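Local coordinates for succinylglutamate desuccinylase (Chromobacterium violaceum, PDB 1YW4), which probably hydrolyses N-succinyl-L-glutamate to succinate and glutamate, the last step of arginine degradation by the AST pathway, using one zinc ion per subunit, at residues 230-233 against 234-238; 64-67 against 68-72. One frame throughout, in Å; residues are numbered along the deposited sequence.

Interaction 1: 230-233 against 234-238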
loop_
_atom_site.group_PDB
_atom_site.type_symbol
_atom_site.label_atom_id
_atom_site.label_comp_id
_atom_site.label_asym_id
_atom_site.label_seq_id
_atom_site.Cartn_x
_atom_site.Cartn_y
_atom_site.Cartn_z
ATOM N N SER A 230 4.385 -29.144 13.483
ATOM C CA SER A 230 3.559 -30.150 12.818
ATOM C C SER A 230 2.985 -29.633 11.512
ATOM O O SER A 230 2.878 -30.374 10.538
ATOM C CB SER A 230 2.405 -30.575 13.725
ATOM O OG SER A 230 1.475 -29.517 13.872
ATOM N N GLY A 231 2.606 -28.360 11.504
ATOM C CA GLY A 231 2.034 -27.771 10.309
ATOM C C GLY A 231 2.948 -27.818 9.100
ATOM O O GLY A 231 2.571 -28.318 8.038
ATOM N N ILE A 232 4.160 -27.295 9.256
ATOM C CA ILE A 232 5.111 -27.272 8.156
ATOM C C ILE A 232 5.561 -28.697 7.836
ATOM O O ILE A 232 5.763 -29.054 6.674
ATOM C CB ILE A 232 6.328 -26.363 8.511
ATOM C CG1 ILE A 232 6.839 -25.647 7.254
ATOM C CG2 ILE A 232 7.424 -27.170 9.167
ATOM C CD1 ILE A 232 7.331 -26.552 6.165
ATOM N N ASP A 233 5.691 -29.518 8.872
ATOM C CA ASP A 233 6.113 -30.902 8.696
ATOM C C ASP A 233 5.118 -31.700 7.852
ATOM O O ASP A 233 5.503 -32.376 6.895
ATOM C CB ASP A 233 6.300 -31.564 10.059
ATOM C CG ASP A 233 6.815 -32.986 9.950
ATOM O OD1 ASP A 233 7.818 -33.207 9.244
ATOM O OD2 ASP A 233 6.220 -33.884 10.575
ATOM N N GLY A 234 3.838 -31.621 8.209
ATOM C CA GLY A 234 2.823 -32.339 7.459
ATOM C C GLY A 234 2.653 -31.781 6.057
ATOM O O GLY A 234 2.476 -32.530 5.094
ATOM N N ALA A 235 2.713 -30.458 5.936
ATOM C CA ALA A 235 2.563 -29.816 4.641
ATOM C C ALA A 235 3.719 -30.197 3.719
ATOM O O ALA A 235 3.536 -30.358 2.514
ATOM C CB ALA A 235 2.495 -28.311 4.811
ATOM N N LEU A 236 4.907 -30.354 4.295
ATOM C CA LEU A 236 6.093 -30.721 3.525
ATOM C C LEU A 236 6.026 -32.193 3.134
ATOM O O LEU A 236 6.254 -32.548 1.976
ATOM C CB LEU A 236 7.356 -30.446 4.346
ATOM C CG LEU A 236 8.434 -29.527 3.764
ATOM C CD1 LEU A 236 7.831 -28.379 2.972
ATOM C CD2 LEU A 236 9.296 -29.004 4.918
ATOM N N ARG A 237 5.713 -33.055 4.092
ATOM C CA ARG A 237 5.605 -34.480 3.790
ATOM C C ARG A 237 4.515 -34.706 2.736
ATOM O O ARG A 237 4.637 -35.581 1.878
ATOM C CB ARG A 237 5.282 -35.274 5.060
ATOM C CG ARG A 237 6.436 -35.379 6.043
ATOM C CD ARG A 237 5.966 -35.941 7.377
ATOM N NE ARG A 237 7.066 -36.110 8.323
ATOM C CZ ARG A 237 7.822 -37.200 8.406
ATOM N NH1 ARG A 237 7.600 -38.233 7.605
ATOM N NH2 ARG A 237 8.810 -37.257 9.282
ATOM N N GLY A 238 3.456 -33.901 2.797
ATOM C CA GLY A 238 2.372 -34.034 1.836
ATOM C C GLY A 238 2.784 -33.569 0.452
ATOM O O GLY A 238 2.316 -34.086 -0.565
HETATM O O HOH W 1 10.259 -34.739 10.100
#

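Interaction 2: 64-67 against 68-72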
loop_
_atom_site.group_PDB
_atom_site.type_symbol
_atom_site.label_atom_id
_atom_site.label_comp_id
_atom_site.label_asym_id
_atom_site.label_seq_id
_atom_site.Cartn_x
_atom_site.Cartn_y
_atom_site.Cartn_z
ATOM N N GLU A 64 16.079 -30.641 11.987
ATOM C CA GLU A 64 15.592 -31.927 12.491
ATOM C C GLU A 64 14.364 -32.391 11.708
ATOM O O GLU A 64 14.226 -33.579 11.434
ATOM C CB GLU A 64 15.236 -31.835 13.985
ATOM C CG GLU A 64 16.365 -31.311 14.872
ATOM C CD GLU A 64 16.019 -31.300 16.361
ATOM O OE1 GLU A 64 14.918 -30.831 16.720
ATOM O OE2 GLU A 64 16.856 -31.745 17.178
ATOM N N VAL A 65 13.481 -31.459 11.348
ATOM C CA VAL A 65 12.275 -31.804 10.594
ATOM C C VAL A 65 12.632 -32.324 9.201
ATOM O O VAL A 65 12.047 -33.296 8.717
ATOM C CB VAL A 65 11.327 -30.597 10.446
ATOM C CG1 VAL A 65 10.179 -30.940 9.480
ATOM C CG2 VAL A 65 10.759 -30.217 11.807
ATOM N N VAL A 66 13.596 -31.676 8.557
ATOM C CA VAL A 66 14.019 -32.118 7.236
ATOM C C VAL A 66 14.688 -33.482 7.357
ATOM O O VAL A 66 14.335 -34.419 6.642
ATOM C CB VAL A 66 15.017 -31.128 6.597
ATOM C CG1 VAL A 66 15.629 -31.736 5.335
ATOM C CG2 VAL A 66 14.299 -29.830 6.251
ATOM N N ASP A 67 15.641 -33.597 8.272
ATOM C CA ASP A 67 16.353 -34.853 8.458
ATOM C C ASP A 67 15.399 -36.020 8.755
ATOM O O ASP A 67 15.615 -37.135 8.279
ATOM C CB ASP A 67 17.390 -34.712 9.575
ATOM C CG ASP A 67 18.372 -35.862 9.604
ATOM O OD1 ASP A 67 18.978 -36.159 8.546
ATOM O OD2 ASP A 67 18.545 -36.467 10.681
ATOM N N GLY A 68 14.355 -35.760 9.537
ATOM C CA GLY A 68 13.389 -36.798 9.849
ATOM C C GLY A 68 12.687 -37.295 8.592
ATOM O O GLY A 68 12.480 -38.498 8.419
HETATM N N MSE A 69 12.327 -36.363 7.715
HETATM C CA MSE A 69 11.664 -36.693 6.464
HETATM C C MSE A 69 12.579 -37.546 5.593
HETATM O O MSE A 69 12.134 -38.521 5.014
HETATM C CB MSE A 69 11.288 -35.429 5.685
HETATM C CG MSE A 69 10.216 -34.561 6.318
HETATM SE SE MSE A 69 9.580 -33.209 5.072
HETATM C CE MSE A 69 11.189 -32.156 4.931
ATOM N N LEU A 70 13.854 -37.176 5.499
ATOM C CA LEU A 70 14.794 -37.942 4.683
ATOM C C LEU A 70 14.949 -39.371 5.194
ATOM O O LEU A 70 15.013 -40.321 4.411
ATOM C CB LEU A 70 16.158 -37.250 4.651
ATOM C CG LEU A 70 16.131 -35.870 3.984
ATOM C CD1 LEU A 70 17.491 -35.179 4.116
ATOM C CD2 LEU A 70 15.737 -36.038 2.518
ATOM N N THR A 71 15.012 -39.526 6.511
ATOM C CA THR A 71 15.145 -40.857 7.084
ATOM C C THR A 71 13.903 -41.693 6.765
ATOM O O THR A 71 14.010 -42.880 6.449
ATOM C CB THR A 71 15.352 -40.797 8.607
ATOM O OG1 THR A 71 16.485 -39.968 8.901
ATOM C CG2 THR A 71 15.625 -42.195 9.160
ATOM N N ASP A 72 12.726 -41.075 6.825
ATOM C CA ASP A 72 11.496 -41.804 6.515
ATOM C C ASP A 72 11.449 -42.227 5.054
ATOM O O ASP A 72 10.970 -43.315 4.727
ATOM C CB ASP A 72 10.259 -40.971 6.856
ATOM C CG ASP A 72 9.991 -40.923 8.351
ATOM O OD1 ASP A 72 10.544 -41.770 9.073
ATOM O OD2 ASP A 72 9.224 -40.054 8.803
HETATM O O HOH W 2 17.131 -38.702 11.238
#

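Interaction 1: 230-233 against 234-238
D233 and R237, one helical turn apart, form an i to i+4 salt bridge in which NE of R237 is the contacting atom. It lies 3.1 Å from OD1 of D233, with an N-H...O angle of 149°, and makes a weak bond to OD2 of the same carboxylate at 3.3 Å. NE reaches OD1 on its syn side, 31° out of the carboxylate plane, and the two flat groups stand nearly perpendicular, 84° apart. The carboxylate meets the guanidinium at its edge, with both oxygens sharing NE, and not as a coplanar pair. The R237 chain is extended from CG to NE and passes D233 O, which accepts from R237 N at 2.9 Å. Farther round the helix, CD1 of I232 is modelled 3.4 Å from CD2 of L236; with both first torsions far from staggered, that closeness is doubtful. D233 and R237 lie on helix 230-241 of the catalytic domain, on the face turned to helix 61-75. A water closes a second path, donating to OD1 of D233 and accepting from NH2 of R237, both at 3.0 Å. NH1 is paired with D72 of helix 61-75, so the guanidinium bridges two carboxylates. M69 and W179 pack against L236.

Interaction 2: 64-67 against 68-72
V66 meets M69 and L70 with its two methyls in an apolar cluster. CG1 lies 4.1 Å from CD1 of L70, the two side chains running alongside each other. CG2, held anti to the carbonyl carbon, lies equally far from CE of M69, a selenomethionine. The M69 chain bends at its last torsion (chi3 -67°), which turns CE back over the preceding turn, 3.7 Å from CA of V66. The polar contacts gather round D67 and T71. D67 O is 3.0 Å from T71 N, a bond with an N-H...O angle of 159°, and T71 OG1 lies equally close to that oxygen, though its proton could instead go to P5 O. A water joins the pair again, donating to OD2 of D67 and standing 2.7 Å from T71 OG1. V66, D67, M69, L70 and T71 belong to helix 61-75, the crossover helix of the beta-alpha-beta unit between strands 48-53 and 83-88; V66 and L70 pack on V86 of the latter strand. D67 turns its carboxylate to the N-terminal segment, where OD1 accepts from L8 N and OD2 is hydrogen-bonded to S6 OG.

Overall arrangement
Interactions 1 and 2 lie on neighbouring helices of the catalytic domain, their centres 11 Å apart, and touch directly. The polar link is a salt bridge of 2.7 Å from R237 NH1 to D72 OD2. Beside it the selenium of M69 lies 3.6 Å from CB of L236, and D233 OD1 lies 3.3 Å from CG1 of V65, so charged and apolar contacts run along one interface. Neither contact reaches the metal: the side chains of I232 and V66 are about 14 and 13 Å from the zinc ion bound by H56, E59 and H149. The side chain of I232 is also about 10 Å from that of E214, the predicted active-site residue.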